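Local coordinates for putative PLP-dependent aminotransferase (Bacillus cereus ATCC 10987, PDB 3JU7), which probably binds pyridoxal phosphate and acts as a transaminase, as expected for a member of the DegT/DnrJ/EryC1 aminotransferase family, at residues D106-I109 against D110-Y113; M114-T117 against V118-K122; I360-Q363 against I364-L368; T258-S261 against E262-Q266. All blocks are in the same frame, centred on the assembly; numbering follows the deposited sequence. Where two conformers were deposited one is given.

Interaction 1: residues D106-I109 against D110-Y113; sequences DISI and DDWY
Three backbone carbonyls and the indole N-H of W112 tie this tight loop together. S108 N donates to Y113 O at 2.9 Å, and W112 N returns a weak bond to S108 O. The indole joins in through its edge: NE1 of W112 reaches I109 O at 2.9 Å, a weak bond bent to 130° at the hydrogen, with the carbonyl oxygen lying in the ring plane. One face of the same ring rests against D110 O.

Carboxylates organise the turn itself. D111 OD1 takes the N-H of Y113 at 3.0 Å, an Asx turn made by a first torsion (chi1 62°) that swings OD1 forward to that amide. D110 OD1 accepts from the very next amide, D111 N, which comes in from above the carboxylate plane. Water 1 bridges S108 OG to D111 OD1, donating to the carboxylate over 2.8 Å.

Apolar contact is slight: the CD1 end of I107 meets W112 CB at 4.0 Å.

The loop connects strand 101-105 to helix 116-126. Helix 338-346 flanks it, where I107 touches T340 and both I109 and W112 touch I343; D106 pairs with R339 and T340, while the Y113 hydroxyl bonds to S141 and T283.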
loop_
_atom_site.group_PDB
_atom_site.type_symbol
_atom_site.label_atom_id
_atom_site.label_comp_id
_atom_site.label_asym_id
_atom_site.label_seq_id
_atom_site.Cartn_x
_atom_site.Cartn_y
_atom_site.Cartn_z
ATOM N N ASP A 106 -28.315 4.786 -7.197
ATOM C CA ASP A 106 -28.390 5.992 -8.021
ATOM C C ASP A 106 -28.047 7.294 -7.270
ATOM O O ASP A 106 -28.142 7.365 -6.033
ATOM C CB ASP A 106 -29.782 6.137 -8.585
ATOM C CG ASP A 106 -29.783 6.756 -9.962
ATOM O OD1 ASP A 106 -28.687 6.863 -10.591
ATOM O OD2 ASP A 106 -30.898 7.080 -10.419
ATOM N N ILE A 107 -27.684 8.323 -8.031
ATOM C CA ILE A 107 -27.319 9.634 -7.453
ATOM C C ILE A 107 -28.416 10.690 -7.738
ATOM O O ILE A 107 -29.226 10.521 -8.638
ATOM C CB ILE A 107 -25.952 10.138 -8.022
ATOM C CG1 ILE A 107 -25.933 10.153 -9.575
ATOM C CG2 ILE A 107 -24.792 9.250 -7.549
ATOM C CD1 ILE A 107 -24.797 11.014 -10.162
ATOM N N SER A 108 -28.432 11.768 -6.956
ATOM C CA SER A 108 -29.215 12.934 -7.289
ATOM C C SER A 108 -28.644 13.621 -8.526
ATOM O O SER A 108 -27.438 13.698 -8.706
ATOM C CB SER A 108 -29.279 13.895 -6.114
ATOM O OG SER A 108 -30.036 13.295 -5.066
ATOM N N ILE A 109 -29.531 14.112 -9.378
ATOM C CA ILE A 109 -29.149 14.732 -10.638
ATOM C C ILE A 109 -28.422 16.062 -10.442
ATOM O O ILE A 109 -27.690 16.476 -11.328
ATOM C CB ILE A 109 -30.375 14.936 -11.558
ATOM C CG1 ILE A 109 -29.945 14.904 -13.029
ATOM C CG2 ILE A 109 -31.162 16.226 -11.159
ATOM C CD1 ILE A 109 -29.688 13.470 -13.611
ATOM N N ASP A 110 -28.553 16.683 -9.270
ATOM C CA ASP A 110 -27.937 17.994 -9.030
ATOM C C ASP A 110 -26.669 18.027 -8.191
ATOM O O ASP A 110 -25.703 18.696 -8.568
ATOM C CB ASP A 110 -28.963 18.973 -8.445
ATOM C CG ASP A 110 -29.677 18.437 -7.209
ATOM O OD1 ASP A 110 -29.376 17.316 -6.716
ATOM O OD2 ASP A 110 -30.560 19.162 -6.749
ATOM N N ASP A 111 -26.656 17.327 -7.052
ATOM C CA ASP A 111 -25.468 17.331 -6.180
ATOM C C ASP A 111 -24.536 16.150 -6.437
ATOM O O ASP A 111 -23.413 16.148 -5.965
ATOM C CB ASP A 111 -25.821 17.485 -4.681
ATOM C CG ASP A 111 -26.686 16.356 -4.118
ATOM O OD1 ASP A 111 -26.594 15.191 -4.565
ATOM O OD2 ASP A 111 -27.475 16.656 -3.187
ATOM N N TRP A 112 -25.040 15.173 -7.194
ATOM C CA TRP A 112 -24.320 13.977 -7.647
ATOM C C TRP A 112 -23.826 13.087 -6.532
ATOM O O TRP A 112 -22.894 12.316 -6.714
ATOM C CB TRP A 112 -23.179 14.340 -8.586
ATOM C CG TRP A 112 -23.574 15.344 -9.611
ATOM C CD1 TRP A 112 -24.814 15.514 -10.153
ATOM C CD2 TRP A 112 -22.724 16.308 -10.236
ATOM N NE1 TRP A 112 -24.794 16.539 -11.065
ATOM C CE2 TRP A 112 -23.521 17.044 -11.136
ATOM C CE3 TRP A 112 -21.367 16.635 -10.110
ATOM C CZ2 TRP A 112 -23.003 18.093 -11.915
ATOM C CZ3 TRP A 112 -20.855 17.657 -10.877
ATOM C CH2 TRP A 112 -21.679 18.383 -11.772
ATOM N N TYR A 113 -24.451 13.203 -5.371
ATOM C CA TYR A 113 -24.225 12.249 -4.310
ATOM C C TYR A 113 -25.286 11.132 -4.380
ATOM O O TYR A 113 -26.349 11.277 -5.002
ATOM C CB TYR A 113 -24.291 12.907 -2.927
ATOM C CG TYR A 113 -23.552 14.201 -2.771
ATOM C CD1 TYR A 113 -22.226 14.318 -3.144
ATOM C CD2 TYR A 113 -24.153 15.287 -2.154
ATOM C CE1 TYR A 113 -21.530 15.510 -2.957
ATOM C CE2 TYR A 113 -23.479 16.481 -1.972
ATOM C CZ TYR A 113 -22.162 16.599 -2.375
ATOM O OH TYR A 113 -21.479 17.791 -2.158
HETATM O O HOH W 1 -28.064 13.259 -3.231
#

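Interaction 2: residues M114-T117 against V118-K122; sequences MDKT and VLWDK
D115 O accepts from L119 N at 2.9 Å, and the chain winds from there into regular helix: W120 N bonds to K116 O, also at 2.9 Å, and D121 N to T117 O at 3.1 Å. These i to i+4 bonds join the two segments through the first turn.

The D115 side chain reaches forward to the first amides of the helix. With CG anti to the backbone N (chi1 173°), OD1 faces two N-H groups, taking weak bonds from T117 N at 2.8 Å and V118 N at 3.3 Å. Its other oxygen, OD2, touches V118 CG2 and forms a salt bridge with R339, so each carboxylate oxygen has polar partners, OD1 the two amides and OD2 the arginine.

Along the buried side, the CE methyl of selenomethionine M114 meets L119 CD2 at 3.7 Å; a bend at chi3 carries the methyl there. M114 and L119 both reach Y148 of helix 146-153. The W120 indole is modelled in two conformers, which makes its contact with the K116 side chain doubtful.

D115 is thus the N-cap of helix 116-126, its carboxylate accepting from amides of the first turn, as an N-cap does.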
loop_
_atom_site.group_PDB
_atom_site.type_symbol
_atom_site.label_atom_id
_atom_site.label_comp_id
_atom_site.label_asym_id
_atom_site.label_seq_id
_atom_site.Cartn_x
_atom_site.Cartn_y
_atom_site.Cartn_z
HETATM N N MSE A 114 -24.978 10.038 -3.702
HETATM C CA MSE A 114 -25.903 8.934 -3.507
HETATM C C MSE A 114 -27.217 9.518 -2.968
HETATM O O MSE A 114 -27.216 10.343 -2.038
HETATM C CB MSE A 114 -25.244 7.873 -2.584
HETATM C CG MSE A 114 -26.040 6.625 -2.428
HETATM SE SE MSE A 114 -25.032 5.126 -1.876
HETATM C CE MSE A 114 -24.165 6.044 -0.342
ATOM N N ASP A 115 -28.324 9.166 -3.616
ATOM C CA ASP A 115 -29.642 9.647 -3.214
ATOM C C ASP A 115 -30.098 8.924 -1.948
ATOM O O ASP A 115 -30.376 7.732 -1.977
ATOM C CB ASP A 115 -30.645 9.412 -4.351
ATOM C CG ASP A 115 -32.087 9.718 -3.957
ATOM O OD1 ASP A 115 -32.396 9.737 -2.750
ATOM O OD2 ASP A 115 -32.923 9.898 -4.861
ATOM N N LYS A 116 -30.204 9.668 -0.849
ATOM C CA LYS A 116 -30.432 9.077 0.471
ATOM C C LYS A 116 -31.769 8.348 0.589
ATOM O O LYS A 116 -31.863 7.345 1.259
ATOM C CB LYS A 116 -30.209 10.125 1.588
ATOM C CG LYS A 116 -28.669 10.306 1.890
ATOM C CD LYS A 116 -28.272 11.545 2.726
ATOM C CE LYS A 116 -28.270 12.809 1.870
ATOM N NZ LYS A 116 -27.520 13.925 2.508
ATOM N N THR A 117 -32.770 8.821 -0.127
ATOM C CA THR A 117 -34.056 8.163 -0.158
ATOM C C THR A 117 -33.936 6.775 -0.730
ATOM O O THR A 117 -34.451 5.808 -0.171
ATOM C CB THR A 117 -35.031 8.952 -1.018
ATOM O OG1 THR A 117 -35.248 10.209 -0.397
ATOM C CG2 THR A 117 -36.345 8.259 -1.141
ATOM N N VAL A 118 -33.236 6.676 -1.850
ATOM C CA VAL A 118 -33.068 5.392 -2.509
ATOM C C VAL A 118 -32.172 4.490 -1.645
ATOM O O VAL A 118 -32.443 3.307 -1.517
ATOM C CB VAL A 118 -32.555 5.591 -3.951
ATOM C CG1 VAL A 118 -32.143 4.253 -4.571
ATOM C CG2 VAL A 118 -33.663 6.333 -4.807
ATOM N N LEU A 119 -31.158 5.067 -0.997
ATOM C CA LEU A 119 -30.258 4.306 -0.147
ATOM C C LEU A 119 -31.032 3.683 1.049
ATOM O O LEU A 119 -30.918 2.475 1.311
ATOM C CB LEU A 119 -29.090 5.195 0.336
ATOM C CG LEU A 119 -28.198 4.666 1.468
ATOM C CD1 LEU A 119 -27.542 3.310 1.172
ATOM C CD2 LEU A 119 -27.116 5.678 1.833
ATOM N N TRP A 120 -31.846 4.504 1.730
ATOM C CA TRP A 120 -32.677 4.074 2.879
ATOM C C TRP A 120 -33.631 2.949 2.506
ATOM O O TRP A 120 -33.776 1.949 3.212
ATOM C CB TRP A 120 -33.520 5.247 3.394
ATOM C CG TRP A 120 -33.033 5.920 4.638
ATOM C CD1 TRP A 120 -33.740 6.101 5.798
ATOM C CD2 TRP A 120 -31.747 6.508 4.858
ATOM N NE1 TRP A 120 -32.972 6.769 6.722
ATOM C CE2 TRP A 120 -31.744 7.032 6.169
ATOM C CE3 TRP A 120 -30.595 6.638 4.078
ATOM C CZ2 TRP A 120 -30.634 7.674 6.714
ATOM C CZ3 TRP A 120 -29.499 7.281 4.616
ATOM C CH2 TRP A 120 -29.525 7.789 5.921
ATOM N N ASP A 121 -34.313 3.109 1.384
ATOM C CA ASP A 121 -35.259 2.083 1.002
ATOM C C ASP A 121 -34.498 0.810 0.816
ATOM O O ASP A 121 -34.946 -0.259 1.246
ATOM C CB ASP A 121 -36.035 2.469 -0.264
ATOM C CG ASP A 121 -37.058 3.581 -0.019
ATOM O OD1 ASP A 121 -37.309 3.972 1.142
ATOM O OD2 ASP A 121 -37.629 4.074 -1.007
ATOM N N LYS A 122 -33.317 0.915 0.222
ATOM C CA LYS A 122 -32.517 -0.283 -0.047
ATOM C C LYS A 122 -31.965 -0.912 1.239
ATOM O O LYS A 122 -31.925 -2.134 1.378
ATOM C CB LYS A 122 -31.401 0.025 -1.058
ATOM C CG LYS A 122 -30.620 -1.202 -1.545
ATOM C CD LYS A 122 -31.518 -2.290 -2.155
ATOM C CE LYS A 122 -32.105 -1.827 -3.421
ATOM N NZ LYS A 122 -32.995 -2.864 -4.071
#

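Interaction 3: residues I360-Q363 against I364-L368; sequences IVEQ and IVICL
V361 and V365 stand on the buried face of this helical turn, side by side and pointing the same way, with V361 CG1 3.9 Å from V365 CG2. Beneath them the backbone is drawn close: V365 N donates to V361 O at 2.7 Å in an almost straight bond, 173° at the hydrogen. I364 adds to this face. Its CG1 lies beside the backbone N (chi1 -69°), which sends the branch back along the helix until CD1 passes obliquely by I360 CG2 at 4.1 Å; the same branch brushes I360 O.

All of this belongs to helix 358-368, an amphipathic helix close to the C-terminus of the chain. Successive i to i+4 bonds run through it, I364 N to I360 O, I366 N to E362 O and C367 N to Q363 O continuing the series. Its apolar face lies on helix 250-270, where V361, I364 and V365 all meet Y264 and V361 also meets L267; towards its end, L368 turns to V304 and L308 of helix 301-309.

The other side is more open to solvent. E362 and I366 again lie alongside one another: CG of E362 makes the closest approach, 3.4 Å from CD1 of I366, and the carboxylate stays alongside, with E362 OE2 3.9 Å from I366 CD1. I366 is otherwise largely on the solvent side, its CB and CG1 resting on E362 O. The Q363 side chain adds little within the turn; it touches I5 near the N-terminus.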
loop_
_atom_site.group_PDB
_atom_site.type_symbol
_atom_site.label_atom_id
_atom_site.label_comp_id
_atom_site.label_asym_id
_atom_site.label_seq_id
_atom_site.Cartn_x
_atom_site.Cartn_y
_atom_site.Cartn_z
ATOM N N ILE A 360 -5.391 31.087 -19.725
ATOM C CA ILE A 360 -5.583 29.665 -20.043
ATOM C C ILE A 360 -7.033 29.244 -19.812
ATOM O O ILE A 360 -7.616 28.607 -20.688
ATOM C CB ILE A 360 -4.589 28.768 -19.327
ATOM C CG1 ILE A 360 -3.193 29.014 -19.901
ATOM C CG2 ILE A 360 -4.952 27.291 -19.508
ATOM C CD1 ILE A 360 -2.088 28.406 -19.070
ATOM N N VAL A 361 -7.636 29.636 -18.687
ATOM C CA VAL A 361 -9.070 29.347 -18.459
ATOM C C VAL A 361 -9.924 29.898 -19.633
ATOM O O VAL A 361 -10.744 29.182 -20.213
ATOM C CB VAL A 361 -9.591 29.930 -17.121
ATOM C CG1 VAL A 361 -11.032 29.567 -16.905
ATOM C CG2 VAL A 361 -8.758 29.440 -15.941
ATOM N N GLU A 362 -9.683 31.162 -19.982
ATOM C CA GLU A 362 -10.358 31.820 -21.105
ATOM C C GLU A 362 -10.247 31.028 -22.421
ATOM O O GLU A 362 -11.262 30.778 -23.059
ATOM C CB GLU A 362 -9.864 33.260 -21.276
ATOM C CG GLU A 362 -10.527 34.040 -22.435
ATOM C CD GLU A 362 -10.241 35.547 -22.427
ATOM O OE1 GLU A 362 -9.217 36.013 -21.876
ATOM O OE2 GLU A 362 -11.058 36.275 -23.000
ATOM N N GLN A 363 -9.037 30.631 -22.818
ATOM C CA GLN A 363 -8.884 29.726 -23.959
ATOM C C GLN A 363 -9.918 28.633 -23.851
ATOM O O GLN A 363 -10.671 28.392 -24.776
ATOM C CB GLN A 363 -7.528 29.001 -23.966
ATOM C CG GLN A 363 -6.292 29.748 -24.478
ATOM C CD GLN A 363 -5.089 28.796 -24.727
ATOM O OE1 GLN A 363 -5.249 27.704 -25.297
ATOM N NE2 GLN A 363 -3.891 29.218 -24.312
ATOM N N ILE A 364 -9.930 27.968 -22.699
ATOM C CA ILE A 364 -10.715 26.759 -22.503
ATOM C C ILE A 364 -12.192 27.074 -22.604
ATOM O O ILE A 364 -12.909 26.475 -23.396
ATOM C CB ILE A 364 -10.369 26.080 -21.144
ATOM C CG1 ILE A 364 -8.941 25.500 -21.188
ATOM C CG2 ILE A 364 -11.361 24.976 -20.793
ATOM C CD1 ILE A 364 -8.391 25.059 -19.806
ATOM N N VAL A 365 -12.633 28.033 -21.808
ATOM C CA VAL A 365 -14.034 28.398 -21.779
ATOM C C VAL A 365 -14.501 28.843 -23.150
ATOM O O VAL A 365 -15.565 28.428 -23.583
ATOM C CB VAL A 365 -14.327 29.469 -20.717
ATOM C CG1 VAL A 365 -15.767 29.971 -20.855
ATOM C CG2 VAL A 365 -14.053 28.888 -19.299
ATOM N N ILE A 366 -13.697 29.656 -23.838
ATOM C CA ILE A 366 -14.004 30.087 -25.210
ATOM C C ILE A 366 -14.207 28.909 -26.165
ATOM O O ILE A 366 -15.105 28.936 -26.995
ATOM C CB ILE A 366 -12.922 31.032 -25.766
ATOM C CG1 ILE A 366 -13.045 32.402 -25.102
ATOM C CG2 ILE A 366 -13.075 31.193 -27.269
ATOM C CD1 ILE A 366 -11.952 33.361 -25.472
ATOM N N CYS A 367 -13.374 27.879 -26.044
ATOM C CA CYS A 367 -13.515 26.658 -26.850
ATOM C C CYS A 367 -14.818 25.931 -26.564
ATOM O O CYS A 367 -15.412 25.358 -27.474
ATOM C CB CYS A 367 -12.366 25.675 -26.592
ATOM S SG CYS A 367 -10.780 26.087 -27.368
ATOM N N LEU A 368 -15.246 25.912 -25.301
ATOM C CA LEU A 368 -16.545 25.336 -24.969
ATOM C C LEU A 368 -17.668 26.106 -25.685
ATOM O O LEU A 368 -18.600 25.510 -26.215
ATOM C CB LEU A 368 -16.785 25.343 -23.461
ATOM C CG LEU A 368 -15.937 24.429 -22.609
ATOM C CD1 LEU A 368 -16.514 24.477 -21.243
ATOM C CD2 LEU A 368 -15.941 23.001 -23.123
#

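Interaction 4: residues T258-S261 against E262-Q266; sequences TRIS and EWYKQ
R259 and W263 run side by side in the same direction along the outer flank of the helix, yet they do not stack. The arginine, bent at chi2 and chi3, hangs its NE above the plane of the indole, just beyond the rim and 3.8 Å from W263 CZ2; CZ2 in turn lies at the guanidinium edge, with the two planes 67° apart. R259 O sits on the same side of the indole, 3.4 Å above the ring plane and offset toward the rim. The same carbonyl accepts from W263 N at 3.0 Å.

I260 comes to that side of the ring plane too, further round, crossing obliquely so that CG1 is 4.0 Å from W263 CZ3. Its second branch, CG2, turns toward Y264 and lies 4.3 Å from CD2.

E262 doubles back along its own helix. CG beside the backbone N (chi1 -66°) and an extended chain beyond carry OE2 to 3.5 Å from the T258 methyl, CG2, while E262 N bonds to T258 O at 2.8 Å. K265 likewise lays its aliphatic chain past S261 O; its ammonium end bonds a PEG molecule, probably from the crystallisation liquor.

The turn belongs to helix 250-270. Y264 turns to helix 358-368, and its hydroxyl bonds P351 O just beyond strand 347-350; W263 reaches K358 at the start of that neighbouring helix.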
loop_
_atom_site.group_PDB
_atom_site.type_symbol
_atom_site.label_atom_id
_atom_site.label_comp_id
_atom_site.label_asym_id
_atom_site.label_seq_id
_atom_site.Cartn_x
_atom_site.Cartn_y
_atom_site.Cartn_z
ATOM N N THR A 258 -8.676 28.094 -5.626
ATOM C CA THR A 258 -9.901 28.859 -5.528
ATOM C C THR A 258 -9.924 29.945 -6.587
ATOM O O THR A 258 -10.907 30.105 -7.268
ATOM C CB THR A 258 -10.083 29.452 -4.160
ATOM O OG1 THR A 258 -10.049 28.393 -3.195
ATOM C CG2 THR A 258 -11.429 30.192 -4.094
ATOM N N ARG A 259 -8.815 30.658 -6.758
ATOM C CA ARG A 259 -8.732 31.696 -7.779
ATOM C C ARG A 259 -9.065 31.156 -9.147
ATOM O O ARG A 259 -9.813 31.787 -9.875
ATOM C CB ARG A 259 -7.336 32.312 -7.861
ATOM C CG ARG A 259 -7.087 33.417 -6.858
ATOM C CD ARG A 259 -6.351 34.618 -7.484
ATOM N NE ARG A 259 -5.243 34.217 -8.360
ATOM C CZ ARG A 259 -4.040 33.807 -7.949
ATOM N NH1 ARG A 259 -3.745 33.730 -6.653
ATOM N NH2 ARG A 259 -3.115 33.474 -8.847
ATOM N N ILE A 260 -8.475 30.015 -9.513
ATOM C CA ILE A 260 -8.703 29.430 -10.843
ATOM C C ILE A 260 -10.178 29.025 -10.999
ATOM O O ILE A 260 -10.799 29.289 -12.035
ATOM C CB ILE A 260 -7.762 28.251 -11.124
ATOM C CG1 ILE A 260 -6.314 28.730 -11.143
ATOM C CG2 ILE A 260 -8.054 27.636 -12.456
ATOM C CD1 ILE A 260 -5.321 27.596 -10.998
ATOM N N SER A 261 -10.743 28.445 -9.947
ATOM C CA SER A 261 -12.178 28.112 -9.929
ATOM C C SER A 261 -13.064 29.336 -10.148
ATOM O O SER A 261 -13.971 29.296 -10.981
ATOM C CB SER A 261 -12.586 27.457 -8.606
ATOM O OG SER A 261 -11.935 26.213 -8.422
ATOM N N GLU A 262 -12.791 30.402 -9.380
ATOM C CA GLU A 262 -13.481 31.682 -9.513
ATOM C C GLU A 262 -13.410 32.162 -10.964
ATOM O O GLU A 262 -14.420 32.601 -11.522
ATOM C CB GLU A 262 -12.851 32.768 -8.605
ATOM C CG GLU A 262 -12.978 32.578 -7.055
ATOM C CD GLU A 262 -12.270 33.704 -6.268
ATOM O OE1 GLU A 262 -12.263 34.853 -6.761
ATOM O OE2 GLU A 262 -11.720 33.460 -5.164
ATOM N N TRP A 263 -12.224 32.097 -11.573
ATOM C CA TRP A 263 -12.068 32.522 -12.962
ATOM C C TRP A 263 -12.943 31.686 -13.905
ATOM O O TRP A 263 -13.560 32.188 -14.856
ATOM C CB TRP A 263 -10.616 32.402 -13.426
ATOM C CG TRP A 263 -9.681 33.403 -12.867
ATOM C CD1 TRP A 263 -9.982 34.672 -12.450
ATOM C CD2 TRP A 263 -8.258 33.264 -12.729
ATOM N NE1 TRP A 263 -8.848 35.306 -12.037
ATOM C CE2 TRP A 263 -7.774 34.471 -12.199
ATOM C CE3 TRP A 263 -7.350 32.237 -13.007
ATOM C CZ2 TRP A 263 -6.425 34.675 -11.923
ATOM C CZ3 TRP A 263 -6.017 32.437 -12.729
ATOM C CH2 TRP A 263 -5.564 33.638 -12.186
ATOM N N TYR A 264 -12.955 30.392 -13.668
ATOM C CA TYR A 264 -13.776 29.515 -14.464
ATOM C C TYR A 264 -15.241 29.957 -14.374
ATOM O O TYR A 264 -15.924 30.057 -15.395
ATOM C CB TYR A 264 -13.620 28.071 -13.989
ATOM C CG TYR A 264 -12.812 27.153 -14.887
ATOM C CD1 TYR A 264 -13.236 26.862 -16.181
ATOM C CD2 TYR A 264 -11.672 26.529 -14.422
ATOM C CE1 TYR A 264 -12.520 25.997 -16.988
ATOM C CE2 TYR A 264 -10.957 25.673 -15.222
ATOM C CZ TYR A 264 -11.382 25.391 -16.496
ATOM O OH TYR A 264 -10.682 24.471 -17.268
ATOM N N LYS A 265 -15.705 30.246 -13.159
ATOM C CA LYS A 265 -17.106 30.574 -12.941
ATOM C C LYS A 265 -17.458 31.881 -13.626
ATOM O O LYS A 265 -18.487 31.993 -14.309
ATOM C CB LYS A 265 -17.423 30.635 -11.447
ATOM C CG LYS A 265 -17.384 29.259 -10.805
ATOM C CD LYS A 265 -17.489 29.219 -9.280
ATOM C CE LYS A 265 -16.752 27.976 -8.740
ATOM N NZ LYS A 265 -17.143 27.573 -7.363
ATOM N N GLN A 266 -16.583 32.862 -13.481
ATOM C CA GLN A 266 -16.808 34.168 -14.092
ATOM C C GLN A 266 -16.805 34.089 -15.607
ATOM O O GLN A 266 -17.652 34.699 -16.258
ATOM C CB GLN A 266 -15.734 35.160 -13.660
ATOM C CG GLN A 266 -15.803 35.566 -12.204
ATOM C CD GLN A 266 -14.580 36.376 -11.756
ATOM O OE1 GLN A 266 -13.436 36.074 -12.128
ATOM N NE2 GLN A 266 -14.820 37.406 -10.947
#

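The four contacts form two pairs. Interactions 1 and 2 follow directly along the chain, with centres 11 Å apart: D106 O and D115 N, 3.0 Å apart, probably share a hydrogen bond that links the start of the loop to the helix cap, and R339 pairs with both aspartates. Interactions 3 and 4 are distant in sequence but packed together, centres 12 Å apart; I364 CD1 lies 3.5 Å from Y264 OH, and V361 CG2 4.0 Å from I260 CG2. The pairs stand apart, with about 11 Å between the nearest atoms of interactions 1 and 4. All four lie away from the site of K191, the predicted pyridoxal phosphate lysine, which is not modelled, and from the calcium-binding D20.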